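Local coordinates for protein PKS (Streptomyces sp. CNQ431, PDB 5YDA) that probably transfers acyl building blocks to a carrier protein, this chain being the broadly selective acyltransferase domain of the splenocin polyketide synthase, at residues A85-V88 and P89-V92; T397-H400 and A401-A405; G343-V346 and D347-R350. All blocks are in the same frame, centred on the assembly; numbering follows the deposited sequence.

How the contacts relate
The three contacts are short-range arrangements at separate places in one chain. Contact 1 lies in the range assigned to the CurL-like PKS family. Contacts 2 and 3 both lie in the acyltransferase range, on opposite sides of the chain's centre. Contacts 1 and 2 have centres about 21 Å apart, with nearest atoms about 10 Å apart. Contact 3 is more remote, its centre about 33 Å from that of contact 2 and about 50 Å from that of contact 1. It is also near the probable active site: His348 lies close to, without touching, the GxSxG elbow that includes Ser200, the probable nucleophile.

Contact 1. Residues A85-V88 and P89-V92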
loop_
_atom_site.group_PDB
_atom_site.type_symbol
_atom_site.label_atom_id
_atom_site.label_comp_id
_atom_site.label_asym_id
_atom_site.label_seq_id
_atom_site.Cartn_x
_atom_site.Cartn_y
_atom_site.Cartn_z
ATOM N N ALA A 85 21.887 -6.703 -3.922
ATOM C CA ALA A 85 22.715 -7.898 -3.936
ATOM C C ALA A 85 23.165 -8.226 -2.521
ATOM O O ALA A 85 23.396 -7.327 -1.709
ATOM C CB ALA A 85 23.936 -7.715 -4.845
ATOM N N SER A 86 23.271 -9.520 -2.234
ATOM C CA SER A 86 23.848 -10.019 -0.996
ATOM C C SER A 86 25.231 -10.622 -1.215
ATOM O O SER A 86 25.796 -11.197 -0.281
ATOM C CB SER A 86 22.917 -11.057 -0.362
ATOM O OG SER A 86 21.653 -10.489 -0.050
ATOM N N SER A 87 25.781 -10.505 -2.425
ATOM C CA SER A 87 27.072 -11.078 -2.799
ATOM C C SER A 87 27.516 -10.476 -4.123
ATOM O O SER A 87 26.701 -9.972 -4.904
ATOM C CB SER A 87 27.006 -12.595 -2.942
ATOM O OG SER A 87 26.567 -12.942 -4.247
ATOM N N VAL A 88 28.813 -10.582 -4.386
ATOM C CA VAL A 88 29.410 -10.004 -5.588
ATOM C C VAL A 88 28.900 -10.676 -6.863
ATOM O O VAL A 88 28.551 -9.962 -7.814
ATOM C CB VAL A 88 30.942 -10.055 -5.512
ATOM C CG1 VAL A 88 31.539 -10.077 -6.912
ATOM C CG2 VAL A 88 31.464 -8.861 -4.720
ATOM N N PRO A 89 28.848 -12.015 -6.963
ATOM C CA PRO A 89 28.252 -12.602 -8.175
ATOM C C PRO A 89 26.843 -12.105 -8.438
ATOM O O PRO A 89 26.487 -11.849 -9.595
ATOM C CB PRO A 89 28.265 -14.111 -7.895
ATOM C CG PRO A 89 29.264 -14.303 -6.837
ATOM C CD PRO A 89 29.275 -13.062 -6.013
ATOM N N GLU A 90 26.029 -11.974 -7.385
ATOM C CA GLU A 90 24.672 -11.461 -7.548
ATOM C C GLU A 90 24.693 -10.059 -8.148
ATOM O O GLU A 90 23.980 -9.774 -9.118
ATOM C CB GLU A 90 23.946 -11.473 -6.199
ATOM C CG GLU A 90 22.434 -11.433 -6.318
ATOM C CD GLU A 90 21.707 -11.287 -4.981
ATOM O OE1 GLU A 90 20.507 -10.932 -5.024
ATOM O OE2 GLU A 90 22.310 -11.526 -3.902
ATOM N N ALA A 91 25.546 -9.186 -7.614
ATOM C CA ALA A 91 25.617 -7.813 -8.107
ATOM C C ALA A 91 26.077 -7.767 -9.556
ATOM O O ALA A 91 25.490 -7.059 -10.383
ATOM C CB ALA A 91 26.545 -6.989 -7.220
ATOM N N VAL A 92 27.133 -8.515 -9.882
ATOM C CA VAL A 92 27.634 -8.558 -11.255
ATOM C C VAL A 92 26.517 -8.955 -12.209
ATOM O O VAL A 92 26.266 -8.280 -13.215
ATOM C CB VAL A 92 28.832 -9.522 -11.361
ATOM C CG1 VAL A 92 29.078 -9.899 -12.817
ATOM C CG2 VAL A 92 30.083 -8.901 -10.745
HETATM O O HOH W 1 19.612 -10.159 -2.402
HETATM O O HOH W 2 23.388 -14.119 -3.791
#
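Ala85 ends strand 79-85, and a short loop leads into helix 88-97, whose first bonds run from Ala91 N to Ser87 O (3.0 Å) and from Val92 N to Val88 O (2.9 Å). Ser87 is the N-cap. With chi1 at 85°, its OG sits between the backbone N and the carbonyl carbon, where it accepts a weak, fairly straight bond from Glu90 N (3.3 Å). Glu90 reaches back the other way. Its CG is anti to the backbone N (chi1 -160°) and the rest of the chain is extended, which carries the carboxylate past the cap. OE2 accepts from Ser86 N at 2.8 Å and 172°, with the donor above the carboxylate plane. A true capping box would use the N-H of the N-cap residue itself; here the return bond goes one residue earlier. Two waters add to the grip. One donates to OE1 and bonds to Ser86 OG, and the other donates to OE2 and has a weak link to Ser87 OG. On the apolar side Ala85 CB meets Ala91 CB at 3.6 Å. Val92 also touches Leu55 and Glu56 of helix 43-56, and Ala85 pairs through its backbone with Leu32 on the neighbouring strand. Pro89 suits the first turn, where a residue needs no N-H to donate. The carboxylate is thus held by one backbone N-H and two waters beside a helix N-terminus, which would probably favour its negative charge.

Contact 2. Residues T397-H400 and A401-A405; sequences TMRH and AKAQA
Arg399 reaches over a type I beta turn, His400 to Ala403, in the loop between strand 394-395 and helix 407-420. The turn is closed by Ala403 N donating to His400 O at 3.2 Å. The arginine CB packs on Ala403 CB at 4.0 Å. A chi1 of 68° tucks CG over the residue's own backbone, and from there the chain runs extended to NE, alongside the loop. CD comes within 3.2 Å of Ala405 O. NE makes a salt bridge with Asp407 OD1, at the start of the following helix. This is the strongest polar partner of the side chain, and it ties the loop to helix 407-420. NH1 lies among the turn's carbonyls. It donates weakly to Ala401 O at 3.1 Å, which sits at the guanidinium edge near its plane, and weakly to His400 O at 3.2 Å. Several oxygens thus face the positive group, which probably steadies the turn. Tyr123 also holds the loop: its OH bonds to Arg399 O, and Ala401 touches the same tyrosine. NH2 ends at a water that lies in the guanidinium plane. The bond from NH2 to it is weak, and this water donates to Ala401 O at 3.1 Å.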
loop_
_atom_site.group_PDB
_atom_site.type_symbol
_atom_site.label_atom_id
_atom_site.label_comp_id
_atom_site.label_asym_id
_atom_site.label_seq_id
_atom_site.Cartn_x
_atom_site.Cartn_y
_atom_site.Cartn_z
ATOM N N THR A 397 5.955 -2.441 -2.847
ATOM C CA THR A 397 6.640 -2.487 -1.573
ATOM C C THR A 397 6.540 -3.843 -0.870
ATOM O O THR A 397 7.397 -4.156 -0.033
ATOM C CB THR A 397 6.080 -1.330 -0.718
ATOM O OG1 THR A 397 7.104 -0.401 -0.360
ATOM C CG2 THR A 397 5.292 -1.764 0.435
ATOM N N MET A 398 5.592 -4.691 -1.243
ATOM C CA MET A 398 5.475 -6.003 -0.628
ATOM C C MET A 398 4.862 -6.965 -1.647
ATOM O O MET A 398 3.913 -6.613 -2.367
ATOM C CB MET A 398 4.642 -5.910 0.672
ATOM C CG MET A 398 4.251 -7.235 1.311
ATOM S SD MET A 398 3.556 -7.031 2.992
ATOM C CE MET A 398 5.049 -6.608 3.889
ATOM N N ARG A 399 5.405 -8.180 -1.689
ATOM C CA ARG A 399 5.045 -9.161 -2.707
ATOM C C ARG A 399 3.624 -9.683 -2.503
ATOM O O ARG A 399 3.060 -9.625 -1.406
ATOM C CB ARG A 399 6.012 -10.344 -2.660
ATOM C CG ARG A 399 5.842 -11.149 -1.372
ATOM C CD ARG A 399 6.884 -12.229 -1.202
ATOM N NE ARG A 399 6.767 -12.879 0.096
ATOM C CZ ARG A 399 5.907 -13.862 0.368
ATOM N NH1 ARG A 399 5.081 -14.314 -0.566
ATOM N NH2 ARG A 399 5.868 -14.394 1.579
ATOM N N HIS A 400 3.061 -10.233 -3.584
ATOM C CA HIS A 400 1.819 -10.998 -3.543
ATOM C C HIS A 400 2.030 -12.325 -2.821
ATOM O O HIS A 400 3.153 -12.813 -2.693
ATOM C CB HIS A 400 1.295 -11.285 -4.959
ATOM C CG HIS A 400 0.557 -10.141 -5.578
ATOM N ND1 HIS A 400 1.100 -9.358 -6.576
ATOM C CD2 HIS A 400 -0.687 -9.651 -5.348
ATOM C CE1 HIS A 400 0.219 -8.440 -6.939
ATOM N NE2 HIS A 400 -0.872 -8.593 -6.206
ATOM N N ALA A 401 0.912 -12.922 -2.385
ATOM C CA ALA A 401 0.942 -14.171 -1.620
ATOM C C ALA A 401 1.841 -15.238 -2.259
ATOM O O ALA A 401 2.655 -15.872 -1.576
ATOM C CB ALA A 401 -0.483 -14.707 -1.453
ATOM N N LYS A 402 1.725 -15.443 -3.566
ATOM C CA LYS A 402 2.404 -16.584 -4.177
ATOM C C LYS A 402 3.812 -16.285 -4.694
ATOM O O LYS A 402 4.506 -17.220 -5.101
ATOM C CB LYS A 402 1.557 -17.155 -5.328
ATOM C CG LYS A 402 0.184 -17.667 -4.888
ATOM C CD LYS A 402 -0.643 -18.167 -6.073
ATOM C CE LYS A 402 -2.132 -17.906 -5.874
ATOM N NZ LYS A 402 -2.685 -18.564 -4.650
ATOM N N ALA A 403 4.263 -15.035 -4.672
ATOM C CA ALA A 403 5.571 -14.707 -5.223
ATOM C C ALA A 403 6.693 -15.252 -4.337
ATOM O O ALA A 403 6.537 -15.407 -3.125
ATOM C CB ALA A 403 5.708 -13.192 -5.387
ATOM N N GLN A 404 7.845 -15.525 -4.956
ATOM C CA GLN A 404 8.958 -16.196 -4.290
ATOM C C GLN A 404 10.035 -15.251 -3.774
ATOM O O GLN A 404 10.909 -15.698 -3.021
ATOM C CB GLN A 404 9.620 -17.213 -5.238
ATOM C CG GLN A 404 8.843 -18.522 -5.447
ATOM C CD GLN A 404 8.986 -19.492 -4.276
ATOM O OE1 GLN A 404 8.476 -19.248 -3.180
ATOM N NE2 GLN A 404 9.689 -20.601 -4.507
ATOM N N ALA A 405 10.014 -13.979 -4.162
ATOM C CA ALA A 405 11.020 -13.042 -3.673
ATOM C C ALA A 405 10.983 -12.940 -2.151
ATOM O O ALA A 405 9.943 -13.121 -1.517
ATOM C CB ALA A 405 10.800 -11.664 -4.293
HETATM O O HOH W 3 3.658 -16.940 1.202
#

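Contact 3. Residues G343-V346 and D347-R350; sequences GHWV and DHTR
Trp345 and His348, one turn apart on helix 342-350, form the aromatic part of this contact. The tryptophan edge points at the imidazole face, a T-shaped pair with centroids 5.7 Å apart and planes at 62°. A chi1 of 173° carries the His348 ring away from the helix backbone, where its face meets that edge. Its NE2 bonds to Asn328 OD1, while the buried ND1 has no partner in the model. The backbone bonds are those of an alpha-helix nearing its end. Asp347 N to Gly343 O is 2.8 Å and His348 N to His344 O is 2.7 Å. Further on, Thr349 N divides two weak bonds between Trp345 O and Val346 O, and Arg350 N reaches Val346 O at 3.2 Å. Other polar ends find partners elsewhere in the chain: Trp345 NE1 to Ala339 O, Thr349 OG1 to Arg225 NE, and Arg350 NE in a salt bridge with Asp303. Trp345 touches Glu203 and Ala207 of helix 201-210 and meets Tyr204 ring to ring. Val346 rests on Ala310 and Leu313 of helix 306-313, and His344 on Thr327 of strand 325-327. Helix 342-350 thus joins the helix after the probable nucleophile elbow to the acyltransferase domain's central sheet.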
loop_
_atom_site.group_PDB
_atom_site.type_symbol
_atom_site.label_atom_id
_atom_site.label_comp_id
_atom_site.label_asym_id
_atom_site.label_seq_id
_atom_site.Cartn_x
_atom_site.Cartn_y
_atom_site.Cartn_z
ATOM N N GLY A 343 -19.102 12.290 12.372
ATOM C CA GLY A 343 -20.098 12.069 11.334
ATOM C C GLY A 343 -19.474 11.856 9.964
ATOM O O GLY A 343 -19.978 11.059 9.163
ATOM N N HIS A 344 -18.367 12.551 9.682
ATOM C CA HIS A 344 -17.635 12.309 8.442
ATOM C C HIS A 344 -17.139 10.867 8.386
ATOM O O HIS A 344 -17.327 10.167 7.381
ATOM C CB HIS A 344 -16.477 13.302 8.324
ATOM C CG HIS A 344 -15.468 12.952 7.275
ATOM N ND1 HIS A 344 -15.678 13.175 5.932
ATOM C CD2 HIS A 344 -14.229 12.405 7.375
ATOM C CE1 HIS A 344 -14.617 12.782 5.249
ATOM N NE2 HIS A 344 -13.722 12.315 6.102
ATOM N N TRP A 345 -16.543 10.388 9.482
ATOM C CA TRP A 345 -16.052 9.017 9.497
ATOM C C TRP A 345 -17.192 8.015 9.390
ATOM O O TRP A 345 -17.016 6.955 8.778
ATOM C CB TRP A 345 -15.204 8.779 10.747
ATOM C CG TRP A 345 -13.847 9.398 10.601
ATOM C CD1 TRP A 345 -13.435 10.599 11.087
ATOM C CD2 TRP A 345 -12.735 8.856 9.877
ATOM N NE1 TRP A 345 -12.129 10.833 10.728
ATOM C CE2 TRP A 345 -11.677 9.777 9.984
ATOM C CE3 TRP A 345 -12.527 7.668 9.167
ATOM C CZ2 TRP A 345 -10.438 9.556 9.409
ATOM C CZ3 TRP A 345 -11.302 7.454 8.591
ATOM C CH2 TRP A 345 -10.270 8.394 8.711
ATOM N N VAL A 346 -18.361 8.334 9.952
ATOM C CA VAL A 346 -19.546 7.509 9.721
ATOM C C VAL A 346 -19.899 7.501 8.235
ATOM O O VAL A 346 -20.130 6.443 7.641
ATOM C CB VAL A 346 -20.730 8.000 10.582
ATOM C CG1 VAL A 346 -22.020 7.256 10.197
ATOM C CG2 VAL A 346 -20.438 7.804 12.071
ATOM N N ASP A 347 -19.950 8.687 7.615
ATOM C CA ASP A 347 -20.215 8.776 6.179
ATOM C C ASP A 347 -19.197 7.978 5.374
ATOM O O ASP A 347 -19.541 7.351 4.364
ATOM C CB ASP A 347 -20.188 10.236 5.718
ATOM C CG ASP A 347 -21.404 11.014 6.163
ATOM O OD1 ASP A 347 -22.435 10.389 6.489
ATOM O OD2 ASP A 347 -21.326 12.258 6.177
ATOM N N HIS A 348 -17.931 8.016 5.792
ATOM C CA HIS A 348 -16.896 7.303 5.062
ATOM C C HIS A 348 -17.245 5.828 4.912
ATOM O O HIS A 348 -17.062 5.247 3.835
ATOM C CB HIS A 348 -15.548 7.468 5.765
ATOM C CG HIS A 348 -14.472 6.624 5.166
ATOM N ND1 HIS A 348 -14.104 5.406 5.696
ATOM C CD2 HIS A 348 -13.714 6.799 4.057
ATOM C CE1 HIS A 348 -13.157 4.872 4.944
ATOM N NE2 HIS A 348 -12.900 5.700 3.945
ATOM N N THR A 349 -17.793 5.221 5.973
ATOM C CA THR A 349 -18.140 3.805 5.973
ATOM C C THR A 349 -19.430 3.522 5.208
ATOM O O THR A 349 -19.586 2.429 4.644
ATOM C CB THR A 349 -18.229 3.318 7.428
ATOM O OG1 THR A 349 -16.897 3.162 7.944
ATOM C CG2 THR A 349 -19.005 1.989 7.575
ATOM N N ARG A 350 -20.345 4.488 5.140
ATOM C CA ARG A 350 -21.602 4.275 4.433
ATOM C C ARG A 350 -21.504 4.583 2.939
ATOM O O ARG A 350 -22.169 3.929 2.131
ATOM C CB ARG A 350 -22.701 5.134 5.067
ATOM C CG ARG A 350 -24.013 5.153 4.306
ATOM C CD ARG A 350 -24.648 3.780 4.253
ATOM N NE ARG A 350 -25.876 3.778 3.461
ATOM C CZ ARG A 350 -25.922 3.822 2.126
ATOM N NH1 ARG A 350 -24.807 3.883 1.401
ATOM N NH2 ARG A 350 -27.094 3.815 1.511
#